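Local structure of Ro sixty-related protein, RSR (Deinococcus radiodurans, 2NVO) at residues E349-T352 against L353-N357; A297-E300 against R301-P305; A68-F71 against V72-L75; F411-Q414 against F415-L418. The protein binds several small RNAs that accumulate during recovery from ultraviolet irradiation and contributes to the bacterium's resistance to that radiation. All blocks are in the same frame, centred on the assembly; numbering follows the deposited sequence.

Overall arrangement
Along the chain the order is contact 3, contact 2, contact 1, contact 4. The first three lie in the TROVE range, the helical horseshoe, and contact 4 lies in the VWFA-like domain that closes it into a ring. Contacts 1 and 2 are neighbours, with centres about 12 Å apart, and touch where helix 341-354 packs on the end of helix 292-302. Contact 4 forms the hairpin at one border of the mixed sheet, its centre about 29 Å from that of contact 1. Contacts 1 and 2 thus lie near where horseshoe and closing domain meet; contact 3, at the start of helix 70-78, is across the chain's centre, about 42 Å and 48 Å from them between centres.

Contact 1 (E349-T352 against L353-N357); sequences EAFT and LAFGN
L353 meets E349 one helical turn back. Its N-H bonds to E349 O at 2.9 Å, an ordinary i to i+4 helical bond. Its side chain runs back over the same turn: CG is 3.2 Å from E349 O, and CD1 rests along the extended glutamate, touching both its CG and, at 3.7 Å, its carboxylate oxygen OE2. L353 itself also packs on L308 of helix 305-310. A354 comes next, its N 2.9 Å from A350 O in a more bent hydrogen bond. A small methyl suits this buried place, where A354 packs against P315 of helix 315-326. F355 carries the main side-chain contact. Its CG lies beside the backbone N (chi1 -80°), whereas F351 holds CG anti to its own N (chi1 174°), and these settings bring the two rings together. The edge of F355 is turned to the face of F351 in a T-shaped pair with planes at 82°; F355 CE2 lies 3.6 Å from F351 CE2, offset toward the rim of the F351 ring. F351 O also lies at the edge of the F355 ring, near its plane and 3.0 Å from CD2. Two large rings suit a buried site between helices: P315 touches both, L397 and I398 of helix 388-402 touch F355, and R401 makes a cation-pi contact with it. This is i to i+4 packing at the C-terminal end of helix 341-354, where the TROVE horseshoe meets the VWFA-like domain.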
loop_
_atom_site.group_PDB
_atom_site.type_symbol
_atom_site.label_atom_id
_atom_site.label_comp_id
_atom_site.label_asym_id
_atom_site.label_seq_id
_atom_site.Cartn_x
_atom_site.Cartn_y
_atom_site.Cartn_z
ATOM N N GLU A 349 -0.706 -16.879 -15.150
ATOM C CA GLU A 349 -1.692 -16.309 -16.052
ATOM C C GLU A 349 -2.301 -15.025 -15.493
ATOM O O GLU A 349 -2.515 -14.073 -16.233
ATOM C CB GLU A 349 -2.807 -17.327 -16.378
ATOM C CG GLU A 349 -3.801 -16.801 -17.410
ATOM C CD GLU A 349 -4.923 -17.788 -17.743
ATOM O OE1 GLU A 349 -4.745 -18.997 -17.509
ATOM O OE2 GLU A 349 -5.978 -17.343 -18.247
ATOM N N ALA A 350 -2.593 -15.008 -14.191
ATOM C CA ALA A 350 -3.097 -13.813 -13.531
ATOM C C ALA A 350 -2.118 -12.643 -13.695
ATOM O O ALA A 350 -2.528 -11.512 -13.927
ATOM C CB ALA A 350 -3.371 -14.086 -12.050
ATOM N N PHE A 351 -0.825 -12.932 -13.582
ATOM C CA PHE A 351 0.212 -11.927 -13.789
ATOM C C PHE A 351 0.051 -11.239 -15.146
ATOM O O PHE A 351 -0.019 -10.018 -15.231
ATOM C CB PHE A 351 1.580 -12.604 -13.694
ATOM C CG PHE A 351 2.742 -11.714 -14.020
ATOM C CD1 PHE A 351 3.239 -10.828 -13.082
ATOM C CD2 PHE A 351 3.380 -11.804 -15.254
ATOM C CE1 PHE A 351 4.354 -10.023 -13.363
ATOM C CE2 PHE A 351 4.492 -11.005 -15.545
ATOM C CZ PHE A 351 4.973 -10.103 -14.586
ATOM N N THR A 352 -0.042 -12.035 -16.203
ATOM C CA THR A 352 -0.197 -11.501 -17.563
ATOM C C THR A 352 -1.508 -10.738 -17.727
ATOM O O THR A 352 -1.528 -9.645 -18.295
ATOM C CB THR A 352 -0.071 -12.622 -18.595
ATOM O OG1 THR A 352 1.204 -13.257 -18.431
ATOM C CG2 THR A 352 -0.189 -12.074 -20.025
ATOM N N LEU A 353 -2.595 -11.289 -17.195
ATOM C CA LEU A 353 -3.919 -10.664 -17.311
ATOM C C LEU A 353 -4.009 -9.343 -16.567
ATOM O O LEU A 353 -4.756 -8.445 -16.956
ATOM C CB LEU A 353 -5.012 -11.615 -16.807
ATOM C CG LEU A 353 -5.185 -12.912 -17.596
ATOM C CD1 LEU A 353 -6.121 -13.894 -16.880
ATOM C CD2 LEU A 353 -5.693 -12.598 -18.992
ATOM N N ALA A 354 -3.234 -9.206 -15.501
ATOM C CA ALA A 354 -3.287 -8.002 -14.681
ATOM C C ALA A 354 -2.680 -6.763 -15.362
ATOM O O ALA A 354 -2.976 -5.648 -14.970
ATOM C CB ALA A 354 -2.632 -8.252 -13.294
ATOM N N PHE A 355 -1.837 -6.959 -16.371
ATOM C CA PHE A 355 -1.259 -5.833 -17.107
ATOM C C PHE A 355 -2.341 -4.915 -17.674
ATOM O O PHE A 355 -2.182 -3.699 -17.707
ATOM C CB PHE A 355 -0.384 -6.321 -18.254
ATOM C CG PHE A 355 0.980 -6.756 -17.834
ATOM C CD1 PHE A 355 2.098 -6.031 -18.212
ATOM C CD2 PHE A 355 1.153 -7.901 -17.068
ATOM C CE1 PHE A 355 3.364 -6.444 -17.822
ATOM C CE2 PHE A 355 2.416 -8.319 -16.697
ATOM C CZ PHE A 355 3.519 -7.587 -17.071
ATOM N N GLY A 356 -3.450 -5.507 -18.103
ATOM C CA GLY A 356 -4.538 -4.745 -18.683
ATOM C C GLY A 356 -5.196 -3.777 -17.727
ATOM O O GLY A 356 -5.931 -2.881 -18.151
ATOM N N ASN A 357 -4.929 -3.934 -16.436
ATOM C CA ASN A 357 -5.539 -3.071 -15.431
ATOM C C ASN A 357 -4.570 -2.119 -14.716
ATOM O O ASN A 357 -4.927 -1.493 -13.721
ATOM C CB ASN A 357 -6.323 -3.917 -14.428
ATOM C CG ASN A 357 -7.254 -4.929 -15.119
ATOM O OD1 ASN A 357 -7.269 -6.109 -14.776
ATOM N ND2 ASN A 357 -8.008 -4.467 -16.115
#

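Contact 2 (A297-E300 against R301-P305); sequences AVIE and RLTDP
V298 and L302 form an i to i+4 pair in the last turn of helix 292-302, a helix of the HEAT-like TROVE horseshoe, and T303 finishes that turn with a side-chain bond to I299. The residues before T303 are helical; T303 leaves helical geometry, and D304 then stands at the N-cap of the next helix, 305-310, its OD2 weakly bonded to A306 N. The join between the two helices is therefore very short. The turn itself is held by L302 N to V298 O at 2.9 Å and by the longer R301 N to A297 O. V298 and L302 lie side by side and point the same way, with V298 CG1 3.5 Å from L302 CD1. Two branched aliphatic residues suit this buried side, because L278 of helix 271-283 touches V298, while L271 and L275 touch L302. The first methylenes of R301 lie against the preceding turn, with CG 3.2 Å from A297 O; a bend at chi3 then turns the chain, and its guanidinium bonds to M266 O through NH1 and weakly to N269 O through NH2. An arginine thus ties the end of this helix to the end of helix 259-266 and the link that follows it. T303 holds OG1 between its backbone N and carbonyl carbon (chi1 57°), which aims the hydroxyl back at the helix. I299 O is consequently gripped twice, weakly by T303 N at 3.1 Å and by T303 OG1, the donor, at 2.9 Å.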
loop_
_atom_site.group_PDB
_atom_site.type_symbol
_atom_site.label_atom_id
_atom_site.label_comp_id
_atom_site.label_asym_id
_atom_site.label_seq_id
_atom_site.Cartn_x
_atom_site.Cartn_y
_atom_site.Cartn_z
ATOM N N ALA A 297 -11.777 -24.565 -8.847
ATOM C CA ALA A 297 -12.525 -23.393 -8.426
ATOM C C ALA A 297 -11.560 -22.257 -8.084
ATOM O O ALA A 297 -11.828 -21.092 -8.373
ATOM C CB ALA A 297 -13.409 -23.725 -7.226
ATOM N N VAL A 298 -10.434 -22.594 -7.458
ATOM C CA VAL A 298 -9.431 -21.546 -7.191
ATOM C C VAL A 298 -8.867 -21.000 -8.507
ATOM O O VAL A 298 -8.835 -19.794 -8.718
ATOM C CB VAL A 298 -8.314 -22.049 -6.247
ATOM C CG1 VAL A 298 -7.132 -21.050 -6.190
ATOM C CG2 VAL A 298 -8.879 -22.266 -4.846
ATOM N N ILE A 299 -8.457 -21.888 -9.408
ATOM C CA ILE A 299 -7.948 -21.459 -10.708
ATOM C C ILE A 299 -8.900 -20.502 -11.419
ATOM O O ILE A 299 -8.475 -19.477 -11.941
ATOM C CB ILE A 299 -7.599 -22.651 -11.607
ATOM C CG1 ILE A 299 -6.389 -23.392 -11.021
ATOM C CG2 ILE A 299 -7.297 -22.202 -13.054
ATOM C CD1 ILE A 299 -6.172 -24.762 -11.643
ATOM N N GLU A 300 -10.192 -20.833 -11.432
ATOM C CA GLU A 300 -11.178 -19.978 -12.095
ATOM C C GLU A 300 -11.273 -18.582 -11.474
ATOM O O GLU A 300 -11.438 -17.588 -12.175
ATOM C CB GLU A 300 -12.565 -20.650 -12.119
ATOM C CG GLU A 300 -12.603 -21.940 -12.928
ATOM C CD GLU A 300 -12.157 -21.747 -14.373
ATOM O OE1 GLU A 300 -12.379 -20.648 -14.923
ATOM O OE2 GLU A 300 -11.581 -22.688 -14.964
ATOM N N ARG A 301 -11.186 -18.500 -10.161
ATOM C CA ARG A 301 -11.210 -17.192 -9.521
ATOM C C ARG A 301 -9.933 -16.386 -9.804
ATOM O O ARG A 301 -9.992 -15.185 -10.014
ATOM C CB ARG A 301 -11.425 -17.347 -8.018
ATOM C CG ARG A 301 -12.691 -18.119 -7.686
ATOM C CD ARG A 301 -12.773 -18.408 -6.213
ATOM N NE ARG A 301 -12.720 -17.164 -5.456
ATOM C CZ ARG A 301 -13.015 -17.069 -4.167
ATOM N NH1 ARG A 301 -13.400 -18.148 -3.494
ATOM N NH2 ARG A 301 -12.931 -15.899 -3.556
ATOM N N LEU A 302 -8.791 -17.068 -9.810
ATOM C CA LEU A 302 -7.493 -16.419 -9.967
ATOM C C LEU A 302 -7.313 -15.818 -11.354
ATOM O O LEU A 302 -6.551 -14.867 -11.537
ATOM C CB LEU A 302 -6.371 -17.428 -9.710
ATOM C CG LEU A 302 -6.222 -17.880 -8.262
ATOM C CD1 LEU A 302 -5.113 -18.914 -8.143
ATOM C CD2 LEU A 302 -5.954 -16.656 -7.399
ATOM N N THR A 303 -8.004 -16.389 -12.336
ATOM C CA THR A 303 -7.847 -15.966 -13.719
ATOM C C THR A 303 -9.119 -15.329 -14.274
ATOM O O THR A 303 -9.256 -15.170 -15.476
ATOM C CB THR A 303 -7.464 -17.139 -14.632
ATOM O OG1 THR A 303 -8.458 -18.169 -14.537
ATOM C CG2 THR A 303 -6.097 -17.710 -14.244
ATOM N N ASP A 304 -10.041 -14.976 -13.392
ATOM C CA ASP A 304 -11.281 -14.310 -13.800
ATOM C C ASP A 304 -10.988 -12.847 -14.138
ATOM O O ASP A 304 -10.687 -12.058 -13.252
ATOM C CB ASP A 304 -12.294 -14.405 -12.663
ATOM C CG ASP A 304 -13.663 -13.827 -13.033
ATOM O OD1 ASP A 304 -14.622 -14.026 -12.269
ATOM O OD2 ASP A 304 -13.772 -13.175 -14.076
ATOM N N PRO A 305 -11.066 -12.484 -15.428
ATOM C CA PRO A 305 -10.705 -11.125 -15.843
ATOM C C PRO A 305 -11.528 -10.053 -15.144
ATOM O O PRO A 305 -10.994 -9.007 -14.776
ATOM C CB PRO A 305 -10.987 -11.137 -17.349
ATOM C CG PRO A 305 -10.817 -12.562 -17.739
ATOM C CD PRO A 305 -11.373 -13.345 -16.583
#

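Contact 3 (A68-F71 against V72-L75); sequences ATDF and VREL
R73 reaches back to D70 and A68 and supplies the charged part of this contact. A salt bridge joins R73 NH2 to D70 OD1 at 2.5 Å; the aspartate oxygen lies in the guanidinium plane, while the planes of the two groups stand 64° apart. The bend at chi3 (-75°) swings the guanidinium back over the first turn, where NH1 also makes a weak, strongly bent hydrogen bond to A68 O. One guanidinium face is covered by T69 O, 3.5 Å above its plane and over its centre. A long, flexible arginine suits this site because it can meet both a carboxylate and a carbonyl that precedes the helix. Among backbone bonds, R73 N to T69 O (3.1 Å) and E74 N to D70 O (2.9 Å) are fairly straight, and L75 N to F71 O is more bent. They open helix 70-78 of the TROVE horseshoe, whose N-cap position is T69; the hydroxyl of T69 bonds to D53. D70 stands in the first turn, where its negative charge probably also interacts well with the helix dipole. E74 OE1 lies 3.2 Å from F71 CD1, with carboxylate and ring planes 87° apart, but its main partner is R78, in a salt bridge. The apolar side chains pack together: F71 and L75 lie side by side, L75 CB is over one ring face, and F71 CZ is 4.0 Å from L75 CD2. V72 CG2 sits 4.0 Å from F71 CD2. D40 and L44 of helix 40-50 touch L75, L108 packs on A68 and V72, and R43 makes a cation-pi contact with F71.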
loop_
_atom_site.group_PDB
_atom_site.type_symbol
_atom_site.label_atom_id
_atom_site.label_comp_id
_atom_site.label_asym_id
_atom_site.label_seq_id
_atom_site.Cartn_x
_atom_site.Cartn_y
_atom_site.Cartn_z
ATOM N N ALA A 68 5.869 15.203 11.889
ATOM C CA ALA A 68 5.737 16.545 11.324
ATOM C C ALA A 68 7.077 17.276 11.349
ATOM O O ALA A 68 7.762 17.286 12.360
ATOM C CB ALA A 68 4.680 17.333 12.083
ATOM N N THR A 69 7.462 17.876 10.232
ATOM C CA THR A 69 8.687 18.656 10.199
ATOM C C THR A 69 8.370 20.124 10.462
ATOM O O THR A 69 7.207 20.508 10.552
ATOM C CB THR A 69 9.417 18.534 8.849
ATOM O OG1 THR A 69 8.563 19.007 7.800
ATOM C CG2 THR A 69 9.815 17.086 8.581
ATOM N N ASP A 70 9.408 20.943 10.568
ATOM C CA ASP A 70 9.220 22.366 10.845
ATOM C C ASP A 70 8.367 23.029 9.780
ATOM O O ASP A 70 7.462 23.809 10.096
ATOM C CB ASP A 70 10.564 23.083 10.985
ATOM C CG ASP A 70 11.353 22.604 12.180
ATOM O OD1 ASP A 70 10.822 21.781 12.950
ATOM O OD2 ASP A 70 12.509 23.044 12.355
ATOM N N PHE A 71 8.633 22.717 8.513
ATOM C CA PHE A 71 7.851 23.327 7.455
ATOM C C PHE A 71 6.371 23.038 7.636
ATOM O O PHE A 71 5.523 23.900 7.395
ATOM C CB PHE A 71 8.272 22.864 6.065
ATOM C CG PHE A 71 7.220 23.111 5.037
ATOM C CD1 PHE A 71 7.118 24.345 4.421
ATOM C CD2 PHE A 71 6.288 22.135 4.729
ATOM C CE1 PHE A 71 6.123 24.590 3.494
ATOM C CE2 PHE A 71 5.295 22.376 3.805
ATOM C CZ PHE A 71 5.211 23.610 3.186
ATOM N N VAL A 72 6.063 21.815 8.048
ATOM C CA VAL A 72 4.676 21.405 8.203
ATOM C C VAL A 72 3.970 22.145 9.348
ATOM O O VAL A 72 2.828 22.587 9.205
ATOM C CB VAL A 72 4.565 19.878 8.394
ATOM C CG1 VAL A 72 3.137 19.473 8.693
ATOM C CG2 VAL A 72 5.087 19.162 7.158
ATOM N N ARG A 73 4.639 22.268 10.487
ATOM C CA ARG A 73 4.048 22.978 11.620
ATOM C C ARG A 73 3.877 24.455 11.288
ATOM O O ARG A 73 2.799 25.026 11.456
ATOM C CB ARG A 73 4.916 22.816 12.865
ATOM C CG ARG A 73 4.861 21.424 13.461
ATOM C CD ARG A 73 5.813 21.290 14.623
ATOM N NE ARG A 73 7.196 21.198 14.178
ATOM C CZ ARG A 73 7.845 20.049 14.014
ATOM N NH1 ARG A 73 7.230 18.898 14.270
ATOM N NH2 ARG A 73 9.104 20.046 13.594
ATOM N N GLU A 74 4.960 25.053 10.805
ATOM C CA GLU A 74 4.984 26.451 10.389
ATOM C C GLU A 74 3.866 26.773 9.405
ATOM O O GLU A 74 3.265 27.841 9.464
ATOM C CB GLU A 74 6.342 26.769 9.766
ATOM C CG GLU A 74 6.311 27.796 8.639
ATOM C CD GLU A 74 7.352 27.490 7.566
ATOM O OE1 GLU A 74 7.051 26.683 6.657
ATOM O OE2 GLU A 74 8.468 28.056 7.633
ATOM N N LEU A 75 3.586 25.843 8.503
ATOM C CA LEU A 75 2.538 26.053 7.521
ATOM C C LEU A 75 1.163 26.012 8.161
ATOM O O LEU A 75 0.268 26.747 7.760
ATOM C CB LEU A 75 2.613 25.011 6.410
ATOM C CG LEU A 75 1.399 25.035 5.483
ATOM C CD1 LEU A 75 1.360 26.347 4.699
ATOM C CD2 LEU A 75 1.421 23.844 4.539
#

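Contact 4 (F411-Q414 against F415-L418); sequences FAEQ and FRPL
F415 turns its ring edge toward the face of F411. The planes stand at 65°, the centroids are 5.3 Å apart, and F415 CE1 lies 3.8 Å above the F411 ring, offset toward its rim. The two side chains lie side by side and point the same way, reaching this alignment from different first torsions: CG is anti to the backbone N in F415 (chi1 -167°) and beside it in F411. Aromatic residues suit this face, since Q445 and P446 of helix 445-452 touch both rings and W449 meets F415 edge-to-face. Strands 405-411 and 415-417 form a beta hairpin at the border of the VWFA-like sheet, close to the MIDAS-like site: F411 is about 4 Å, side chain to side chain, from T441, which by similarity binds the metal, and its side chain is about 9 Å from the bound calcium ion. From strand 415-417, R416 grips E413 of the turn side-on with two nitrogens. NE meets OE1 and NH2 meets OE2, each at 2.9 Å through a syn lone pair, and carboxylate and guanidinium lie only 4° from coplanar. The third nitrogen, NH1, donates to P417 O at 3.1 Å, which helps fix the rotation of the guanidinium, and A412 CB packs 3.7 Å from R416 NE.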
loop_
_atom_site.group_PDB
_atom_site.type_symbol
_atom_site.label_atom_id
_atom_site.label_comp_id
_atom_site.label_asym_id
_atom_site.label_seq_id
_atom_site.Cartn_x
_atom_site.Cartn_y
_atom_site.Cartn_z
ATOM N N PHE A 411 23.263 -1.162 -17.517
ATOM C CA PHE A 411 24.597 -0.685 -17.176
ATOM C C PHE A 411 25.596 -1.846 -17.377
ATOM O O PHE A 411 26.199 -2.355 -16.427
ATOM C CB PHE A 411 24.645 -0.201 -15.722
ATOM C CG PHE A 411 23.726 0.980 -15.401
ATOM C CD1 PHE A 411 24.187 2.295 -15.494
ATOM C CD2 PHE A 411 22.431 0.774 -14.953
ATOM C CE1 PHE A 411 23.373 3.344 -15.161
ATOM C CE2 PHE A 411 21.608 1.838 -14.623
ATOM C CZ PHE A 411 22.085 3.121 -14.727
ATOM N N ALA A 412 25.739 -2.269 -18.621
ATOM C CA ALA A 412 26.510 -3.461 -18.961
ATOM C C ALA A 412 27.965 -3.145 -19.309
ATOM O O ALA A 412 28.535 -2.187 -18.784
ATOM C CB ALA A 412 25.816 -4.228 -20.079
ATOM N N GLU A 413 28.575 -3.979 -20.157
ATOM C CA GLU A 413 29.903 -3.696 -20.721
ATOM C C GLU A 413 29.982 -2.201 -21.002
ATOM O O GLU A 413 30.881 -1.487 -20.551
ATOM C CB GLU A 413 30.104 -4.462 -22.039
ATOM C CG GLU A 413 29.377 -5.800 -22.127
ATOM C CD GLU A 413 27.952 -5.681 -22.658
ATOM O OE1 GLU A 413 27.696 -4.779 -23.489
ATOM O OE2 GLU A 413 27.093 -6.504 -22.255
ATOM N N GLN A 414 28.999 -1.727 -21.745
ATOM C CA GLN A 414 28.736 -0.310 -21.811
ATOM C C GLN A 414 27.242 -0.100 -21.667
ATOM O O GLN A 414 26.473 -1.065 -21.629
ATOM C CB GLN A 414 29.244 0.269 -23.128
ATOM C CG GLN A 414 29.226 -0.701 -24.269
ATOM C CD GLN A 414 30.465 -0.556 -25.126
ATOM O OE1 GLN A 414 31.321 0.293 -24.858
ATOM N NE2 GLN A 414 30.578 -1.392 -26.157
ATOM N N PHE A 415 26.840 1.158 -21.570
ATOM C CA PHE A 415 25.435 1.498 -21.418
ATOM C C PHE A 415 24.719 1.221 -22.712
ATOM O O PHE A 415 24.973 1.871 -23.726
ATOM C CB PHE A 415 25.274 2.959 -21.009
ATOM C CG PHE A 415 23.896 3.296 -20.542
ATOM C CD1 PHE A 415 23.468 2.900 -19.275
ATOM C CD2 PHE A 415 23.022 3.986 -21.360
ATOM C CE1 PHE A 415 22.197 3.205 -18.838
ATOM C CE2 PHE A 415 21.746 4.303 -20.933
ATOM C CZ PHE A 415 21.327 3.907 -19.664
ATOM N N ARG A 416 23.837 0.240 -22.703
ATOM C CA ARG A 416 23.286 -0.239 -23.956
ATOM C C ARG A 416 21.874 -0.737 -23.762
ATOM O O ARG A 416 21.442 -0.953 -22.633
ATOM C CB ARG A 416 24.148 -1.374 -24.503
ATOM C CG ARG A 416 24.111 -2.619 -23.636
ATOM C CD ARG A 416 24.524 -3.843 -24.417
ATOM N NE ARG A 416 24.787 -4.977 -23.539
ATOM C CZ ARG A 416 23.874 -5.868 -23.175
ATOM N NH1 ARG A 416 22.620 -5.765 -23.602
ATOM N NH2 ARG A 416 24.220 -6.868 -22.375
ATOM N N PRO A 417 21.147 -0.923 -24.872
ATOM C CA PRO A 417 19.784 -1.448 -24.852
ATOM C C PRO A 417 19.806 -2.893 -24.416
ATOM O O PRO A 417 20.769 -3.608 -24.724
ATOM C CB PRO A 417 19.352 -1.362 -26.320
ATOM C CG PRO A 417 20.261 -0.371 -26.941
ATOM C CD PRO A 417 21.561 -0.525 -26.228
ATOM N N LEU A 418 18.769 -3.315 -23.699
ATOM C CA LEU A 418 18.689 -4.695 -23.237
ATOM C C LEU A 418 17.889 -5.511 -24.241
ATOM O O LEU A 418 17.950 -6.736 -24.258
ATOM C CB LEU A 418 18.044 -4.769 -21.839
ATOM C CG LEU A 418 18.941 -4.823 -20.596
ATOM C CD1 LEU A 418 20.343 -4.257 -20.806
ATOM C CD2 LEU A 418 18.273 -4.233 -19.338
#